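Local structure of uncharacterized protein (4QAN) at residues K2-E7 with K234-R239; I216-P221 with L241-T246; G339-R344 with I351-A356. The protein is of unknown function but probably binds a metal ion and contains a cystatin-like fold, as a divergent member of the NTF2-like superfamily. One frame throughout, in Å; residues are numbered along the deposited sequence.

Contact 1: residues K2-E7 with K234-R239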
# COMPACT_ATOMS: atom_id res chain seq x y z
N LYS A 2 2.50 -3.29 -20.17
CA LYS A 2 1.07 -3.20 -19.86
C LYS A 2 0.46 -4.61 -19.89
O LYS A 2 -0.36 -4.96 -19.04
CB LYS A 2 0.35 -2.25 -20.84
CG LYS A 2 -0.66 -1.32 -20.18
CD LYS A 2 -1.90 -2.07 -19.70
CE LYS A 2 -2.24 -1.75 -18.25
NZ LYS A 2 -3.11 -2.81 -17.67
N LYS A 3 0.87 -5.40 -20.89
CA LYS A 3 0.51 -6.82 -20.98
C LYS A 3 1.13 -7.66 -19.85
O LYS A 3 0.43 -8.46 -19.22
CB LYS A 3 0.96 -7.38 -22.33
CG LYS A 3 0.59 -8.84 -22.57
CD LYS A 3 1.54 -9.49 -23.57
CE LYS A 3 0.99 -10.81 -24.07
NZ LYS A 3 -0.21 -10.62 -24.94
N GLU A 4 2.44 -7.47 -19.61
CA GLU A 4 3.19 -8.24 -18.59
C GLU A 4 2.63 -8.07 -17.17
O GLU A 4 2.67 -9.00 -16.36
CB GLU A 4 4.69 -7.86 -18.59
CG GLU A 4 5.53 -8.48 -19.71
CD GLU A 4 5.26 -7.89 -21.09
OE1 GLU A 4 4.69 -6.78 -21.18
OE2 GLU A 4 5.62 -8.55 -22.09
N GLU A 5 2.13 -6.88 -16.86
CA GLU A 5 1.50 -6.59 -15.57
C GLU A 5 0.06 -7.12 -15.51
O GLU A 5 -0.41 -7.56 -14.46
CB GLU A 5 1.48 -5.08 -15.32
CG GLU A 5 2.86 -4.45 -15.20
CD GLU A 5 3.51 -4.73 -13.87
OE1 GLU A 5 4.14 -5.82 -13.74
OE2 GLU A 5 3.41 -3.86 -12.96
N SER A 6 -0.63 -7.07 -16.65
CA SER A 6 -2.01 -7.52 -16.75
C SER A 6 -2.21 -9.01 -16.40
O SER A 6 -3.09 -9.35 -15.60
CB SER A 6 -2.53 -7.22 -18.17
OG SER A 6 -3.85 -7.70 -18.36
N GLU A 7 -1.40 -9.89 -16.98
CA GLU A 7 -1.61 -11.35 -16.86
C GLU A 7 -1.13 -11.96 -15.53
O GLU A 7 -1.21 -13.18 -15.34
CB GLU A 7 -0.99 -12.08 -18.07
CG GLU A 7 0.50 -11.86 -18.31
CD GLU A 7 0.92 -12.19 -19.73
OE1 GLU A 7 0.38 -13.16 -20.31
OE2 GLU A 7 1.79 -11.49 -20.28
N LYS A 234 12.29 -3.06 -15.66
CA LYS A 234 11.32 -2.74 -16.71
C LYS A 234 10.08 -1.99 -16.22
O LYS A 234 9.21 -1.63 -17.02
CB LYS A 234 10.84 -4.02 -17.41
CG LYS A 234 11.97 -4.90 -17.94
CD LYS A 234 12.76 -4.26 -19.06
CE LYS A 234 11.94 -4.20 -20.33
NZ LYS A 234 12.81 -4.24 -21.52
N GLY A 235 10.00 -1.76 -14.91
CA GLY A 235 8.86 -1.08 -14.33
C GLY A 235 7.63 -1.97 -14.21
O GLY A 235 6.51 -1.46 -14.18
N ASP A 236 7.83 -3.28 -14.16
CA ASP A 236 6.73 -4.23 -14.04
C ASP A 236 6.55 -4.61 -12.55
O ASP A 236 6.73 -5.76 -12.16
CB ASP A 236 6.99 -5.49 -14.91
CG ASP A 236 6.71 -5.27 -16.42
OD1 ASP A 236 6.06 -4.26 -16.77
OD2 ASP A 236 7.12 -6.10 -17.26
N LEU A 237 6.20 -3.63 -11.73
CA LEU A 237 6.21 -3.82 -10.29
C LEU A 237 5.11 -4.75 -9.80
O LEU A 237 5.22 -5.37 -8.73
CB LEU A 237 6.20 -2.48 -9.56
CG LEU A 237 7.43 -1.58 -9.80
CD1 LEU A 237 7.48 -0.50 -8.73
CD2 LEU A 237 8.76 -2.33 -9.80
N THR A 238 4.05 -4.89 -10.58
CA THR A 238 3.04 -5.87 -10.27
C THR A 238 3.56 -7.29 -10.38
O THR A 238 3.26 -8.11 -9.54
CB THR A 238 1.81 -5.71 -11.15
OG1 THR A 238 1.37 -4.37 -11.02
CG2 THR A 238 0.70 -6.62 -10.70
N ARG A 239 4.33 -7.55 -11.42
CA ARG A 239 4.97 -8.84 -11.60
C ARG A 239 6.01 -9.06 -10.51
O ARG A 239 6.17 -10.17 -9.98
CB ARG A 239 5.59 -8.88 -13.00
CG ARG A 239 6.15 -10.21 -13.42
CD ARG A 239 6.52 -10.20 -14.91
NE ARG A 239 7.57 -11.18 -15.19
CZ ARG A 239 7.36 -12.48 -15.40
NH1 ARG A 239 6.13 -13.00 -15.40
NH2 ARG A 239 8.41 -13.27 -15.64
O HOH W 1 3.86 -11.22 -16.64
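The carboxylate of Glu5, on the short N-terminal helix 2-6, takes the first-turn amides of helix 237-242, so this contact is a side chain set at a helix N-terminus from a part of the chain remote in sequence. It sits where helix 221-234 stops in a Schellman motif at Gly235 and Asp236, at the N-cap position, leads into the next helix. Asp236 makes no capping bond with its own side chain, and Glu5 supplies the acceptors. Thr238 N donates a hydrogen bond to Glu5 OE2 at 2.7 Å. Arg239 N donates to Glu5 OE1 at 2.9 Å. Both arrive on the syn side, the first 15° and the second 28° out of the carboxylate plane. A bend at chi2 (-76°) folds the Glu5 chain so that its carboxylate meets the amides of the first turn. The two amides hold the carboxylate like a fork, and the positive end of the helix dipole would probably stabilise its charge. Asp236 lies close by, its carboxylate plane nearly parallel to that of Glu5 and its OD1 3.9 Å from Glu5 OE1. That like-charge proximity is probably eased by Gly1 N, which is hydrogen-bonded to Asp236 OD1. Asp236 OD2 faces the flank of Glu4, 3.3 Å from its CB. Pro88, on helix 87-108, packs on both Glu5 and Thr238. A water accepts weakly from Arg239 NH1 and donates to Glu4 O. On Glu5 OE2 a second donor, the third to the carboxylate, is the hydroxyl Thr238 OG1, from above the carboxylate plane at 2.9 Å.

Contact 2: residues I216-P221 with L241-T246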
# COMPACT_ATOMS: atom_id res chain seq x y z
N ILE A 216 3.45 -16.22 -9.18
CA ILE A 216 4.30 -16.68 -10.28
C ILE A 216 5.63 -17.15 -9.71
O ILE A 216 6.07 -16.67 -8.66
CB ILE A 216 4.57 -15.62 -11.37
CG1 ILE A 216 5.31 -14.42 -10.80
CG2 ILE A 216 3.26 -15.18 -12.03
CD1 ILE A 216 5.62 -13.36 -11.84
N SER A 217 6.26 -18.08 -10.41
CA SER A 217 7.48 -18.71 -9.93
C SER A 217 8.44 -18.97 -11.08
O SER A 217 8.09 -18.80 -12.22
CB SER A 217 7.11 -20.03 -9.24
OG SER A 217 6.55 -20.96 -10.16
N GLU A 218 9.66 -19.39 -10.76
CA GLU A 218 10.64 -19.83 -11.76
C GLU A 218 11.23 -21.15 -11.28
O GLU A 218 11.09 -21.51 -10.11
CB GLU A 218 11.75 -18.79 -11.91
CG GLU A 218 11.29 -17.42 -12.40
CD GLU A 218 10.69 -17.42 -13.81
OE1 GLU A 218 10.79 -18.44 -14.52
OE2 GLU A 218 10.11 -16.39 -14.21
N LYS A 219 11.92 -21.86 -12.16
CA LYS A 219 12.31 -23.23 -11.87
C LYS A 219 13.51 -23.36 -10.96
O LYS A 219 13.74 -24.42 -10.41
CB LYS A 219 12.55 -24.02 -13.15
CG LYS A 219 11.26 -24.32 -13.88
CD LYS A 219 10.62 -25.57 -13.33
CE LYS A 219 9.20 -25.71 -13.83
NZ LYS A 219 8.53 -26.77 -13.04
N THR A 220 14.28 -22.30 -10.79
CA THR A 220 15.37 -22.33 -9.83
C THR A 220 15.24 -21.11 -8.94
O THR A 220 14.62 -20.13 -9.35
CB THR A 220 16.76 -22.29 -10.50
OG1 THR A 220 16.99 -20.97 -11.02
CG2 THR A 220 16.85 -23.31 -11.63
N PRO A 221 15.82 -21.17 -7.73
CA PRO A 221 15.73 -20.00 -6.85
C PRO A 221 16.44 -18.77 -7.46
O PRO A 221 15.89 -17.67 -7.45
CB PRO A 221 16.37 -20.48 -5.54
CG PRO A 221 17.15 -21.70 -5.88
CD PRO A 221 16.50 -22.31 -7.09
N LEU A 241 5.68 -8.04 -7.52
CA LEU A 241 4.94 -8.46 -6.32
C LEU A 241 4.46 -9.91 -6.45
O LEU A 241 4.58 -10.68 -5.49
CB LEU A 241 3.74 -7.56 -6.07
CG LEU A 241 4.08 -6.10 -5.77
CD1 LEU A 241 2.81 -5.26 -5.90
CD2 LEU A 241 4.73 -5.92 -4.41
N ALA A 242 3.97 -10.28 -7.64
CA ALA A 242 3.60 -11.67 -7.95
C ALA A 242 4.64 -12.72 -7.54
O ALA A 242 4.28 -13.83 -7.16
CB ALA A 242 3.28 -11.82 -9.43
N PHE A 243 5.93 -12.40 -7.65
CA PHE A 243 7.02 -13.35 -7.27
C PHE A 243 7.04 -13.72 -5.79
O PHE A 243 7.64 -14.74 -5.41
CB PHE A 243 8.40 -12.82 -7.69
CG PHE A 243 8.72 -13.05 -9.14
CD1 PHE A 243 8.80 -14.34 -9.65
CD2 PHE A 243 8.92 -11.98 -10.01
CE1 PHE A 243 9.07 -14.56 -11.00
CE2 PHE A 243 9.21 -12.19 -11.34
CZ PHE A 243 9.28 -13.48 -11.84
N ALA A 244 6.44 -12.89 -4.94
CA ALA A 244 6.32 -13.22 -3.52
C ALA A 244 4.87 -13.50 -3.09
O ALA A 244 4.59 -13.61 -1.91
CB ALA A 244 6.89 -12.09 -2.69
N THR A 245 3.97 -13.64 -4.05
CA THR A 245 2.58 -13.96 -3.73
C THR A 245 2.47 -15.47 -3.54
O THR A 245 2.51 -16.23 -4.49
CB THR A 245 1.66 -13.46 -4.85
OG1 THR A 245 1.88 -12.05 -5.02
CG2 THR A 245 0.19 -13.73 -4.50
N THR A 246 2.37 -15.92 -2.29
CA THR A 246 2.45 -17.35 -1.99
C THR A 246 1.14 -18.09 -2.11
O THR A 246 1.15 -19.31 -2.21
CB THR A 246 2.95 -17.59 -0.57
OG1 THR A 246 2.08 -16.90 0.34
CG2 THR A 246 4.41 -17.14 -0.42
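Ala242 O is gripped by two amides that come from opposite faces of its carbonyl plane. Across the contact, Ile216 N donates to Ala242 O at 3.2 Å in a nearly straight bond (166° at the proton), from a position well above that plane. From the same segment, Thr245 N closes a type I turn onto Ala242 O at 3.1 Å. Alongside this hydrogen bonding the Ile216 side chain packs against the segment 241-246. Its CG1 stands between the backbone N and the carbonyl carbon (chi1 62°), and from there the chain extends over the aromatic ring of Phe243. Ile216 CD1 lies 3.6 Å from the centroid of the Phe243 ring and almost on its normal, a CH-pi contact over one face. The same branch also meets a methyl group, with Ile216 CG1 3.6 Å from Ala242 CB. In what is probably a cystatin-like domain of this divergent NTF2-like protein, built on the sheet that holds strands 305-314 to 349-353, the contact joins the strand-like lead-in to helix 221-234, whose N-cap is Thr220, with the type I turn in which helix 237-242 runs out. Gln350 of strand 349-353 ties the two together, its NE2 bonding to both Ile216 O and Thr245 O. The other side chain at the ring is Glu218, which folds back at chi2; its OE2 lies in the ring plane at the edge, 3.8 Å from Phe243 CE1, and has a long, weak ion pair with Arg239. Phe228 and Gln227 of helix 221-234 touch the ring as well. With Phe243 cut back to an alanine, Ile216 CD1 would probably lose the aromatic face it sits on, and a gap is likely to open toward helix 221-234. Carboxylate and ring planes of Glu218 and Phe243 stand 40° apart.

Contact 3: residues G339-R344 with I351-A356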
# COMPACT_ATOMS: atom_id res chain seq x y z
N GLY A 339 19.76 -9.51 0.66
CA GLY A 339 19.41 -10.87 1.02
C GLY A 339 18.01 -11.27 0.61
O GLY A 339 17.08 -10.45 0.62
N TYR A 340 17.86 -12.54 0.24
CA TYR A 340 16.58 -13.13 -0.12
C TYR A 340 16.37 -14.41 0.67
O TYR A 340 17.32 -15.10 1.02
CB TYR A 340 16.53 -13.49 -1.60
CG TYR A 340 16.54 -12.33 -2.55
CD1 TYR A 340 17.73 -11.73 -2.92
CD2 TYR A 340 15.36 -11.84 -3.08
CE1 TYR A 340 17.75 -10.67 -3.80
CE2 TYR A 340 15.36 -10.78 -3.95
CZ TYR A 340 16.57 -10.21 -4.32
OH TYR A 340 16.56 -9.16 -5.18
N THR A 341 15.11 -14.70 0.95
CA THR A 341 14.72 -16.01 1.49
C THR A 341 13.71 -16.50 0.48
O THR A 341 12.74 -15.80 0.19
CB THR A 341 14.11 -15.93 2.90
OG1 THR A 341 15.06 -15.40 3.83
CG2 THR A 341 13.68 -17.30 3.38
N LEU A 342 13.96 -17.68 -0.09
CA LEU A 342 13.12 -18.23 -1.15
C LEU A 342 12.47 -19.53 -0.72
O LEU A 342 13.06 -20.30 0.05
CB LEU A 342 13.98 -18.49 -2.39
CG LEU A 342 14.63 -17.19 -2.90
CD1 LEU A 342 16.07 -17.45 -3.29
CD2 LEU A 342 13.83 -16.62 -4.06
N CYS A 343 11.24 -19.75 -1.22
CA CYS A 343 10.47 -20.95 -0.90
C CYS A 343 10.02 -21.70 -2.16
O CYS A 343 9.62 -21.09 -3.17
CB CYS A 343 9.26 -20.62 -0.02
SG CYS A 343 8.11 -19.44 -0.77
N ARG A 344 10.10 -23.02 -2.06
CA ARG A 344 9.82 -23.95 -3.15
C ARG A 344 8.36 -24.30 -3.12
O ARG A 344 7.90 -24.89 -2.16
CB ARG A 344 10.67 -25.21 -2.96
CG ARG A 344 10.63 -26.29 -4.04
CD ARG A 344 11.63 -27.38 -3.66
NE ARG A 344 11.55 -28.61 -4.46
CZ ARG A 344 12.09 -28.78 -5.67
NH1 ARG A 344 12.75 -27.80 -6.28
NH2 ARG A 344 11.96 -29.95 -6.28
N ILE A 351 9.85 -15.84 -3.99
CA ILE A 351 10.50 -15.05 -2.95
C ILE A 351 9.62 -15.10 -1.71
O ILE A 351 8.45 -14.77 -1.78
CB ILE A 351 10.74 -13.61 -3.40
CG1 ILE A 351 11.74 -13.57 -4.56
CG2 ILE A 351 11.27 -12.77 -2.24
CD1 ILE A 351 11.83 -12.21 -5.26
N GLN A 352 10.17 -15.54 -0.58
CA GLN A 352 9.45 -15.46 0.70
C GLN A 352 9.64 -14.10 1.36
O GLN A 352 8.68 -13.47 1.78
CB GLN A 352 9.87 -16.57 1.64
CG GLN A 352 9.19 -16.53 3.00
CD GLN A 352 9.48 -17.78 3.81
OE1 GLN A 352 10.17 -17.73 4.81
NE2 GLN A 352 8.95 -18.91 3.36
N SER A 353 10.88 -13.61 1.37
CA SER A 353 11.17 -12.26 1.86
C SER A 353 12.44 -11.68 1.27
O SER A 353 13.28 -12.39 0.73
CB SER A 353 11.25 -12.24 3.40
OG SER A 353 12.47 -12.82 3.83
N LEU A 354 12.56 -10.36 1.38
CA LEU A 354 13.73 -9.64 0.95
C LEU A 354 14.72 -9.52 2.12
O LEU A 354 15.33 -8.47 2.33
CB LEU A 354 13.32 -8.27 0.39
CG LEU A 354 12.38 -8.35 -0.82
CD1 LEU A 354 11.92 -6.97 -1.31
CD2 LEU A 354 12.99 -9.15 -1.96
N SER A 355 14.90 -10.62 2.86
CA SER A 355 15.84 -10.68 3.97
C SER A 355 16.67 -11.94 3.88
O SER A 355 16.31 -12.90 3.21
CB SER A 355 15.08 -10.69 5.30
OG SER A 355 14.37 -11.91 5.45
N ALA A 356 17.78 -11.93 4.58
CA ALA A 356 18.56 -13.13 4.81
C ALA A 356 19.13 -13.07 6.22
O ALA A 356 20.25 -12.59 6.43
CB ALA A 356 19.67 -13.26 3.79
O HOH W 2 18.01 -7.59 2.29
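Thr341 O accepts two consecutive amides of the facing strand, Gln352 N at 2.7 Å in the carbonyl plane and Ser353 N at 3.1 Å, tilted 17° from it. The bond is returned by Thr341 N, which donates to Ser353 O at 3.0 Å. Beyond this backbone pairing, the hydroxyl Thr341 OG1, placed beside its own backbone N (chi1 -62°), donates to Ser355 O at 2.9 Å from above the carbonyl plane, so one residue holds the partner chain at three points. Ser353 OG and Ser355 OG share a hydrogen bond of 2.7 Å on the same side. Gln352 runs alongside Thr341, its extended chain ending near Thr341 CG2 and Cys343 CB. On the other face the packing is apolar: Leu342 CD2 rests on Ile351 CG1 at 3.7 Å, and Tyr340, lying side by side with Leu354, brings CE2 to 3.5 Å from Leu354 CD2. The Tyr340 hydroxyl is bonded to that of Tyr329. Val225 and Ile229 of helix 221-234 also touch Tyr340. At the far end Gly339 CA meets Ala356 CB at 3.7 Å, and a beta carbon on Gly339 would point at that methyl and clash with it. Gln352 and Ser353 together opposite Thr341 make a classic beta bulge, in the hairpin of strands 334-344 and 349-353 within the mixed sheet that probably forms the core of a cystatin-like domain.

The three contacts form a chain of neighbours around helix 237-242 and the hairpin 334-353. Contacts 1 and 2 share helix 237-242, their centres 14 Å apart, and touch where Arg239 CG packs on Ile216 CD1 at 3.6 Å. Contact 2 meets contact 3 more closely, with centres 10 Å apart: Phe243 O and Ile351 N, 2.9 Å apart, are probably hydrogen-bonded, joining turn to hairpin strand, while Pro221 CB lies 3.8 Å from Leu342 CD1. Contacts 1 and 3 do not touch, their nearest atoms about 8 Å apart. Contact 3 alone approaches Ser360, a magnesium-binding residue with no magnesium bound in this chain, its side chain about 8 Å from that of Ala356.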